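Local coordinates for protein MGS-M5 (Unidentified, PDB 4Q3N) that probably catalyses the reversible, NAD-dependent interconversion of L-lactate and pyruvate, as other L-lactate dehydrogenases do, at residues L173-D178 with N303-N308; S179-W184 with N295-N300; D47-L52 with M59-G64. All coordinates share one frame; numbering follows the deposited sequence. Where two conformers were deposited one is given.

Contact 1: L173-D178 with N303-N308; sequences LGEHGD and NILRKN. With ACT (acetate ion), chain J.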
loop_
_atom_site.group_PDB
_atom_site.type_symbol
_atom_site.label_atom_id
_atom_site.label_comp_id
_atom_site.label_asym_id
_atom_site.label_seq_id
_atom_site.Cartn_x
_atom_site.Cartn_y
_atom_site.Cartn_z
ATOM N N LEU A 173 29.045 -4.236 6.671
ATOM C CA LEU A 173 29.781 -2.982 6.594
ATOM C C LEU A 173 30.970 -3.084 5.662
ATOM O O LEU A 173 31.469 -4.195 5.352
ATOM C CB LEU A 173 30.304 -2.536 7.974
ATOM C CG LEU A 173 29.144 -2.425 9.006
ATOM C CD1 LEU A 173 29.709 -2.063 10.359
ATOM C CD2 LEU A 173 28.145 -1.399 8.550
ATOM N N GLY A 174 31.507 -1.912 5.324
ATOM C CA GLY A 174 32.769 -1.875 4.583
ATOM C C GLY A 174 32.561 -1.755 3.085
ATOM O O GLY A 174 31.540 -1.214 2.608
ATOM N N GLU A 175 33.550 -2.244 2.329
ATOM C CA GLU A 175 33.494 -2.221 0.874
ATOM C C GLU A 175 32.361 -3.116 0.392
ATOM O O GLU A 175 32.218 -4.222 0.882
ATOM C CB GLU A 175 34.827 -2.711 0.316
ATOM C CG GLU A 175 34.834 -2.870 -1.179
ATOM C CD GLU A 175 36.012 -3.735 -1.662
ATOM O OE1 GLU A 175 36.470 -4.646 -0.929
ATOM O OE2 GLU A 175 36.495 -3.472 -2.782
ATOM N N HIS A 176 31.536 -2.654 -0.539
ATOM C CA HIS A 176 30.589 -3.551 -1.221
ATOM C C HIS A 176 31.436 -4.413 -2.196
ATOM O O HIS A 176 31.643 -4.040 -3.333
ATOM C CB HIS A 176 29.519 -2.739 -1.952
ATOM C CG HIS A 176 28.636 -3.527 -2.881
ATOM N ND1 HIS A 176 27.748 -4.486 -2.443
ATOM C CD2 HIS A 176 28.445 -3.432 -4.224
ATOM C CE1 HIS A 176 27.075 -4.972 -3.472
ATOM N NE2 HIS A 176 27.483 -4.351 -4.568
ATOM N N GLY A 177 31.921 -5.557 -1.733
ATOM C CA GLY A 177 32.932 -6.329 -2.495
ATOM C C GLY A 177 33.581 -7.268 -1.502
ATOM O O GLY A 177 33.032 -7.473 -0.390
ATOM N N ASP A 178 34.736 -7.804 -1.877
ATOM C CA ASP A 178 35.360 -8.943 -1.191
ATOM C C ASP A 178 35.765 -8.646 0.247
ATOM O O ASP A 178 35.880 -9.572 1.041
ATOM C CB ASP A 178 36.610 -9.434 -1.956
ATOM C CG ASP A 178 36.286 -9.999 -3.358
ATOM O OD1 ASP A 178 35.136 -10.449 -3.599
ATOM O OD2 ASP A 178 37.200 -9.993 -4.223
ATOM N N ASN A 303 41.332 0.828 3.747
ATOM C CA ASN A 303 42.671 0.941 3.149
ATOM C C ASN A 303 42.660 0.518 1.688
ATOM O O ASN A 303 43.313 1.121 0.837
ATOM C CB ASN A 303 43.666 0.127 3.951
ATOM C CG ASN A 303 43.994 0.797 5.280
ATOM O OD1 ASN A 303 43.776 2.003 5.439
ATOM N ND2 ASN A 303 44.498 0.031 6.236
ATOM N N ILE A 304 41.855 -0.491 1.404
ATOM C CA ILE A 304 41.720 -1.045 0.062
ATOM C C ILE A 304 41.106 -0.005 -0.878
ATOM O O ILE A 304 41.592 0.216 -1.977
ATOM C CB ILE A 304 40.848 -2.345 0.105
ATOM C CG1 ILE A 304 41.693 -3.491 0.693
ATOM C CG2 ILE A 304 40.349 -2.729 -1.306
ATOM C CD1 ILE A 304 40.896 -4.778 0.981
ATOM N N LEU A 305 40.051 0.662 -0.418
ATOM C CA LEU A 305 39.394 1.697 -1.202
ATOM C C LEU A 305 40.268 2.917 -1.353
ATOM O O LEU A 305 40.359 3.525 -2.446
ATOM C CB LEU A 305 38.050 2.079 -0.558
ATOM C CG LEU A 305 37.004 0.958 -0.483
ATOM C CD1 LEU A 305 35.839 1.318 0.493
ATOM C CD2 LEU A 305 36.451 0.667 -1.892
ATOM N N ARG A 306 40.971 3.273 -0.290
ATOM C CA ARG A 306 41.860 4.420 -0.398
ATOM C C ARG A 306 42.983 4.124 -1.426
ATOM O O ARG A 306 43.409 5.009 -2.190
ATOM C CB ARG A 306 42.447 4.794 0.971
ATOM C CG ARG A 306 43.125 6.159 0.984
ATOM C CD ARG A 306 42.135 7.234 0.496
ATOM N NE ARG A 306 42.569 7.761 -0.786
ATOM C CZ ARG A 306 42.140 8.889 -1.345
ATOM N NH1 ARG A 306 41.212 9.640 -0.743
ATOM N NH2 ARG A 306 42.670 9.280 -2.506
ATOM N N LYS A 307 43.455 2.883 -1.468
ATOM C CA LYS A 307 44.528 2.551 -2.434
ATOM C C LYS A 307 43.986 2.625 -3.876
ATOM O O LYS A 307 44.670 3.120 -4.794
ATOM C CB LYS A 307 45.095 1.154 -2.143
ATOM C CG LYS A 307 46.184 0.663 -3.135
ATOM C CD LYS A 307 47.392 1.591 -3.121
ATOM C CE LYS A 307 48.599 0.929 -3.777
ATOM N NZ LYS A 307 48.241 0.369 -5.121
ATOM N N ASN A 308 42.772 2.095 -4.065
ATOM C CA ASN A 308 42.061 2.221 -5.331
ATOM C C ASN A 308 41.985 3.691 -5.756
ATOM O O ASN A 308 42.381 4.038 -6.850
ATOM C CB ASN A 308 40.641 1.646 -5.235
ATOM C CG ASN A 308 40.602 0.117 -5.193
ATOM O OD1 ASN A 308 41.553 -0.566 -5.566
ATOM N ND2 ASN A 308 39.494 -0.416 -4.718
HETATM C C ACT J . 24.735 -4.978 -7.641
HETATM O O ACT J . 23.858 -5.563 -6.968
HETATM O OXT ACT J . 25.791 -4.573 -7.030
HETATM C CH3 ACT J . 24.485 -4.840 -9.127
HETATM O O HOH W 1 38.667 -3.456 -4.256
#

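Contact 2: S179-W184 with N295-N300; sequences SEFVCW and NSQLNN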
loop_
_atom_site.group_PDB
_atom_site.type_symbol
_atom_site.label_atom_id
_atom_site.label_comp_id
_atom_site.label_asym_id
_atom_site.label_seq_id
_atom_site.Cartn_x
_atom_site.Cartn_y
_atom_site.Cartn_z
ATOM N N SER A 179 35.967 -7.375 0.589
ATOM C CA SER A 179 36.420 -7.034 1.950
ATOM C C SER A 179 35.272 -6.603 2.896
ATOM O O SER A 179 35.512 -6.215 4.032
ATOM C CB SER A 179 37.531 -5.956 1.889
ATOM O OG SER A 179 36.984 -4.640 1.724
ATOM N N GLU A 180 34.021 -6.717 2.474
ATOM C CA GLU A 180 32.915 -6.467 3.405
ATOM C C GLU A 180 32.907 -7.446 4.566
ATOM O O GLU A 180 33.472 -8.509 4.498
ATOM C CB GLU A 180 31.569 -6.580 2.731
ATOM C CG GLU A 180 31.264 -8.027 2.316
ATOM C CD GLU A 180 30.129 -8.087 1.332
ATOM O OE1 GLU A 180 29.727 -7.004 0.864
ATOM O OE2 GLU A 180 29.636 -9.187 1.039
ATOM N N PHE A 181 32.208 -7.111 5.632
ATOM C CA PHE A 181 32.236 -8.001 6.783
ATOM C C PHE A 181 30.940 -7.818 7.573
ATOM O O PHE A 181 30.242 -6.800 7.422
ATOM C CB PHE A 181 33.460 -7.713 7.677
ATOM C CG PHE A 181 33.430 -6.326 8.309
ATOM C CD1 PHE A 181 33.909 -5.223 7.598
ATOM C CD2 PHE A 181 32.901 -6.130 9.588
ATOM C CE1 PHE A 181 33.857 -3.950 8.148
ATOM C CE2 PHE A 181 32.842 -4.866 10.164
ATOM C CZ PHE A 181 33.333 -3.761 9.448
ATOM N N VAL A 182 30.588 -8.811 8.383
ATOM C CA VAL A 182 29.375 -8.723 9.183
ATOM C C VAL A 182 29.705 -8.057 10.488
ATOM O O VAL A 182 30.674 -8.400 11.133
ATOM C CB VAL A 182 28.773 -10.105 9.531
ATOM C CG1 VAL A 182 27.423 -9.938 10.268
ATOM C CG2 VAL A 182 28.633 -10.972 8.313
ATOM N N CYS A 183 28.872 -7.131 10.909
ATOM C CA CYS A 183 29.044 -6.589 12.243
ATOM C C CYS A 183 28.237 -7.468 13.224
ATOM O O CYS A 183 27.073 -7.178 13.532
ATOM C CB CYS A 183 28.579 -5.122 12.263
ATOM S SG CYS A 183 28.714 -4.375 13.866
ATOM N N TRP A 184 28.826 -8.576 13.673
ATOM C CA TRP A 184 28.100 -9.450 14.601
ATOM C C TRP A 184 27.953 -8.858 16.009
ATOM O O TRP A 184 27.095 -9.298 16.740
ATOM C CB TRP A 184 28.791 -10.824 14.717
ATOM C CG TRP A 184 28.737 -11.672 13.421
ATOM C CD1 TRP A 184 29.803 -12.143 12.674
ATOM C CD2 TRP A 184 27.559 -12.173 12.791
ATOM N NE1 TRP A 184 29.345 -12.881 11.607
ATOM C CE2 TRP A 184 27.975 -12.917 11.642
ATOM C CE3 TRP A 184 26.186 -12.057 13.070
ATOM C CZ2 TRP A 184 27.070 -13.557 10.792
ATOM C CZ3 TRP A 184 25.274 -12.668 12.206
ATOM C CH2 TRP A 184 25.720 -13.401 11.071
ATOM N N ASN A 295 36.774 -3.698 13.825
ATOM C CA ASN A 295 37.458 -2.446 13.589
ATOM C C ASN A 295 38.639 -2.660 12.634
ATOM O O ASN A 295 38.904 -1.862 11.726
ATOM C CB ASN A 295 37.946 -1.838 14.906
ATOM C CG ASN A 295 38.026 -0.322 14.842
ATOM O OD1 ASN A 295 37.183 0.331 14.231
ATOM N ND2 ASN A 295 39.051 0.239 15.447
ATOM N N SER A 296 39.348 -3.752 12.871
ATOM C CA SER A 296 40.421 -4.166 11.981
ATOM C C SER A 296 39.887 -4.409 10.564
ATOM O O SER A 296 40.504 -3.998 9.561
ATOM C CB SER A 296 41.095 -5.411 12.531
ATOM O OG SER A 296 42.115 -5.824 11.661
ATOM N N GLN A 297 38.750 -5.080 10.466
ATOM C CA GLN A 297 38.198 -5.384 9.150
ATOM C C GLN A 297 37.761 -4.096 8.459
ATOM O O GLN A 297 37.895 -3.970 7.244
ATOM C CB GLN A 297 37.032 -6.376 9.251
ATOM C CG GLN A 297 37.434 -7.812 9.715
ATOM C CD GLN A 297 36.191 -8.661 9.896
ATOM O OE1 GLN A 297 35.312 -8.344 10.713
ATOM N NE2 GLN A 297 36.053 -9.673 9.065
ATOM N N LEU A 298 37.235 -3.130 9.218
ATOM C CA LEU A 298 36.811 -1.860 8.611
ATOM C C LEU A 298 38.051 -1.091 8.093
ATOM O O LEU A 298 38.074 -0.566 6.958
ATOM C CB LEU A 298 35.991 -1.012 9.627
ATOM C CG LEU A 298 35.454 0.274 8.976
ATOM C CD1 LEU A 298 34.463 -0.048 7.862
ATOM C CD2 LEU A 298 34.861 1.267 10.017
ATOM N N ASN A 299 39.097 -1.066 8.905
ATOM C CA ASN A 299 40.370 -0.467 8.492
ATOM C C ASN A 299 40.909 -1.121 7.199
ATOM O O ASN A 299 41.344 -0.439 6.275
ATOM C CB ASN A 299 41.422 -0.577 9.607
ATOM C CG ASN A 299 41.131 0.346 10.833
ATOM O OD1 ASN A 299 40.446 1.352 10.745
ATOM N ND2 ASN A 299 41.682 -0.022 11.975
ATOM N N ASN A 300 40.844 -2.441 7.123
ATOM C CA ASN A 300 41.350 -3.142 5.958
ATOM C C ASN A 300 40.558 -2.703 4.723
ATOM O O ASN A 300 41.105 -2.387 3.677
ATOM C CB ASN A 300 41.244 -4.652 6.152
ATOM C CG ASN A 300 41.498 -5.433 4.862
ATOM O OD1 ASN A 300 42.569 -5.330 4.271
ATOM N ND2 ASN A 300 40.504 -6.221 4.427
HETATM O O HOH W 2 37.669 -6.166 5.593
HETATM O O HOH W 3 33.124 -9.556 11.502
#

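Contact 3: D47-L52 with M59-G64; sequences DLNHGL and MSIKAG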
loop_
_atom_site.group_PDB
_atom_site.type_symbol
_atom_site.label_atom_id
_atom_site.label_comp_id
_atom_site.label_asym_id
_atom_site.label_seq_id
_atom_site.Cartn_x
_atom_site.Cartn_y
_atom_site.Cartn_z
ATOM N N ASP A 47 7.291 1.075 -22.058
ATOM C CA ASP A 47 6.974 -0.223 -21.449
ATOM C C ASP A 47 6.511 0.009 -19.999
ATOM O O ASP A 47 5.579 -0.661 -19.529
ATOM C CB ASP A 47 8.207 -1.163 -21.503
ATOM C CG ASP A 47 7.853 -2.653 -21.432
ATOM O OD1 ASP A 47 6.666 -3.042 -21.619
ATOM O OD2 ASP A 47 8.807 -3.462 -21.218
ATOM N N LEU A 48 7.155 0.954 -19.302
ATOM C CA LEU A 48 6.699 1.298 -17.929
ATOM C C LEU A 48 5.331 1.949 -17.975
ATOM O O LEU A 48 4.470 1.579 -17.195
ATOM C CB LEU A 48 7.663 2.234 -17.229
ATOM C CG LEU A 48 9.033 1.692 -16.795
ATOM C CD1 LEU A 48 9.793 2.848 -16.075
ATOM C CD2 LEU A 48 8.887 0.492 -15.859
ATOM N N ASN A 49 5.145 2.938 -18.873
ATOM C CA ASN A 49 3.863 3.664 -18.936
ATOM C C ASN A 49 2.675 2.772 -19.195
ATOM O O ASN A 49 1.592 2.999 -18.665
ATOM C CB ASN A 49 3.884 4.760 -20.019
ATOM C CG ASN A 49 4.478 6.053 -19.483
ATOM O OD1 ASN A 49 4.255 6.377 -18.306
ATOM N ND2 ASN A 49 5.249 6.782 -20.309
ATOM N N HIS A 50 2.890 1.725 -19.982
ATOM C CA HIS A 50 1.798 0.843 -20.346
ATOM C C HIS A 50 1.268 0.018 -19.174
ATOM O O HIS A 50 0.220 -0.590 -19.282
ATOM C CB HIS A 50 2.243 -0.083 -21.497
ATOM C CG HIS A 50 2.509 0.672 -22.750
ATOM N ND1 HIS A 50 3.156 0.128 -23.847
ATOM C CD2 HIS A 50 2.213 1.947 -23.086
ATOM C CE1 HIS A 50 3.243 1.038 -24.801
ATOM N NE2 HIS A 50 2.672 2.156 -24.367
ATOM N N GLY A 51 1.998 -0.062 -18.086
ATOM C CA GLY A 51 1.478 -0.799 -16.928
ATOM C C GLY A 51 0.755 0.132 -15.925
ATOM O O GLY A 51 0.087 -0.340 -14.988
ATOM N N LEU A 52 0.836 1.451 -16.135
ATOM C CA LEU A 52 0.321 2.401 -15.122
ATOM C C LEU A 52 -1.155 2.335 -14.925
ATOM O O LEU A 52 -1.628 2.648 -13.832
ATOM C CB LEU A 52 0.704 3.884 -15.471
ATOM C CG LEU A 52 2.122 4.355 -15.078
ATOM C CD1 LEU A 52 2.387 5.822 -15.540
ATOM C CD2 LEU A 52 2.335 4.252 -13.557
ATOM N N MET A 59 1.430 8.445 -12.178
ATOM C CA MET A 59 2.809 8.884 -12.372
ATOM C C MET A 59 3.000 9.523 -13.703
ATOM O O MET A 59 2.233 9.281 -14.621
ATOM C CB MET A 59 3.789 7.683 -12.268
ATOM C CG MET A 59 3.796 7.063 -10.872
ATOM S SD MET A 59 4.911 5.650 -10.744
ATOM C CE MET A 59 6.513 6.446 -10.974
ATOM N N SER A 60 4.047 10.333 -13.796
ATOM C CA SER A 60 4.531 10.896 -15.050
ATOM C C SER A 60 5.875 10.246 -15.355
ATOM O O SER A 60 6.821 10.367 -14.566
ATOM C CB SER A 60 4.701 12.405 -14.946
ATOM O OG SER A 60 3.475 13.073 -15.104
ATOM N N ILE A 61 5.973 9.533 -16.470
ATOM C CA ILE A 61 7.227 8.853 -16.819
ATOM C C ILE A 61 7.640 9.176 -18.255
ATOM O O ILE A 61 6.812 9.079 -19.167
ATOM C CB ILE A 61 7.105 7.306 -16.690
ATOM C CG1 ILE A 61 6.561 6.910 -15.304
ATOM C CG2 ILE A 61 8.496 6.611 -17.017
ATOM C CD1 ILE A 61 6.417 5.358 -15.177
ATOM N N LYS A 62 8.891 9.590 -18.454
ATOM C CA LYS A 62 9.347 9.861 -19.819
ATOM C C LYS A 62 10.849 9.608 -19.975
ATOM O O LYS A 62 11.587 9.559 -18.984
ATOM C CB LYS A 62 9.036 11.300 -20.198
ATOM C CG LYS A 62 9.992 12.266 -19.588
ATOM C CD LYS A 62 9.631 13.723 -19.961
ATOM C CE LYS A 62 10.656 14.685 -19.352
ATOM N NZ LYS A 62 10.624 15.991 -20.030
ATOM N N ALA A 63 11.321 9.438 -21.220
ATOM C CA ALA A 63 12.766 9.451 -21.460
ATOM C C ALA A 63 13.153 10.913 -21.529
ATOM O O ALA A 63 12.401 11.691 -22.091
ATOM C CB ALA A 63 13.144 8.711 -22.855
ATOM N N GLY A 64 14.305 11.320 -21.013
ATOM C CA GLY A 64 14.637 12.741 -21.126
ATOM C C GLY A 64 16.106 12.986 -21.382
ATOM O O GLY A 64 16.797 12.078 -21.845
HETATM O O HOH W 4 3.326 8.905 -17.681
#

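Contact 1: L173-D178 with N303-N308
Glu175, the second residue of the Gly-Glu-His-Gly-Asp signature of lactate dehydrogenases, lies against Leu305 and Ile304 of the C-terminal helix 292-311. Its CG stands anti to the backbone N (chi1 174°) and the chain beyond is extended, which carries the methylenes across Leu305 and the carboxylate on toward Ile304. The contact is apolar at the base of the side chain: Glu175 CG meets Leu305 CD2 at 4.0 Å, and Glu175 CB approaches Leu305 CD1 at 4.2 Å. Farther out, Glu175 OE2 lies 4.2 Å from Ile304 CG2, the two side chains crossing at about a right angle. No direct hydrogen bond spans the segments. A water replaces it, donating to Glu175 OE2 at 2.6 Å and accepting from Asn308 ND2 at 3.2 Å, one helical turn beyond Ile304. The other carboxylate oxygen, OE1, bonds to Ser179 OG, and Glu175 N is paired with Ser301 OG of the same helix.

On the side of the loop away from the helix, His176 NE2 donates to OXT of an acetate at 3.0 Å, 157° at the hydrogen and in the plane of the ring. His176 ND1 bonds to Asp149 OD2, a His-Asp pairing consistent with the catalytic pair of this family; the acetate, probably from the crystallisation liquor, then probably marks where the substrate's carbonyl oxygen would come. With OE1 and OE2 each bonded, the Glu175 carboxylate is restrained in rotation, and the signature loop is tied to the helix by apolar packing, a water bridge and the Glu175 N - Ser301 OG bond, with no charge pair between the segments.

Contact 2: S179-W184 with N295-N300
Gln297 CB lies over one face of the Phe181 ring, and the geometry supports a CH-pi contact: Gln297 CB is 3.9 Å from the centroid of the Phe181 ring and 21° off the ring normal, displaced toward the rim. The extended chain carries the amide past the base of the ring, Gln297 OE1 reaching Phe181 CD2 at 3.5 Å and Gln297 NE2 reaching Phe181 CB at the same separation, with ring and amide planes 40° apart. Leu298 takes the far end. Its CB is 3.8 Å from Phe181 CZ, and its CD1 comes in at the ring edge, in plane. Phe181 can present its ring this way because CG sits between the backbone N and the carbonyl carbon (chi1 64°), a crowded position that swings the ring toward the helix.

Phe181 belongs to strand 181-182, an outer strand of the antiparallel sheet of the C-terminal domain, and its backbone pairs with Leu173 of strand 168-173. Helix 292-311, the last of the chain, packs against this strand, with the Phe181 ring between them.

Two waters complete the join. One donates to Val182 O at 2.7 Å and to Gln297 OE1 at 2.6 Å, holding the amide oxygen turned toward the strand. The other donates to Ser179 O and to Gln297 O, and accepts from Asn300 ND2 at 3.1 Å, thereby linking the loop carbonyl to a helix carbonyl and a helix side chain. Farther out, Ser179 OG bonds to Ser301 OG, while Leu298 also packs on Tyr263 and Cys265 and Asn295 ND2 bonds to Asp264 OD1.

Contact 3: D47-L52 with M59-G64
Ile61 turns CG1 anti to its carbonyl carbon (chi1 -52°) and runs extended to CD1, which brings that methyl against Leu48 of helix 38-49 and Leu52 after it. Ile61 CD1 lies 3.9 Å from Leu48 CB, the two side chains crossing at about a right angle, and 4.1 Å from Leu52 CD1. Asn49 and Ile61 slide past each other in opposite directions, Asn49 OD1 coming to 3.4 Å of Ile61 CB, and Asn49 ND2 donates to Ile61 O at 3.0 Å, nearly straight at 168°. The carbonyl oxygen lies close to the amide plane of Asn49, whereas the donor stands 40° out of the carbonyl plane.

This is the second half of a beta-alpha-beta unit of the Rossmann-type NAD-binding domain, strand 30-34, helix 38-49 and strand 60-63, the last being an edge strand of the parallel sheet within this chain. Ser60 and Lys62 pair with strand 30-34, and Asn49 supplies a partner for Ile61 O on the other edge. A water donates to Asn49 OD1 at 2.8 Å and accepts from Ile61 N at 3.0 Å, so the amide and the water together engage both polar backbone atoms of Ile61.

Leu52, the last residue of the type I turn that starts at Asn49, sets CD2 against Met59 CB at 3.9 Å. Leu48 also packs on helix 13-25, and Asp47 forms a salt bridge with Lys227 of the second subunit.

From the N terminus, contact 3 comes first: 47-52 meets 59-64 after only six intervening residues, closing the short connection from helix 38-49 to edge strand 60-63 in the NAD-binding domain. Only later does contact 1 open, at 173-178, and before it closes at 303-308 contact 2 has opened at 179-184 and closed at 295-300. Contact 2 is thus nested inside contact 1, and contact 3 stands in series with both. The nested pair share helix 292-311, have centres about 10 Å apart and tie the signature loop and sheet edge of the C-terminal domain to it. Contact 3 lies on the opposite side of the chain's centre, about 37 Å from contact 1 and about 41 Å from contact 2, centre to centre.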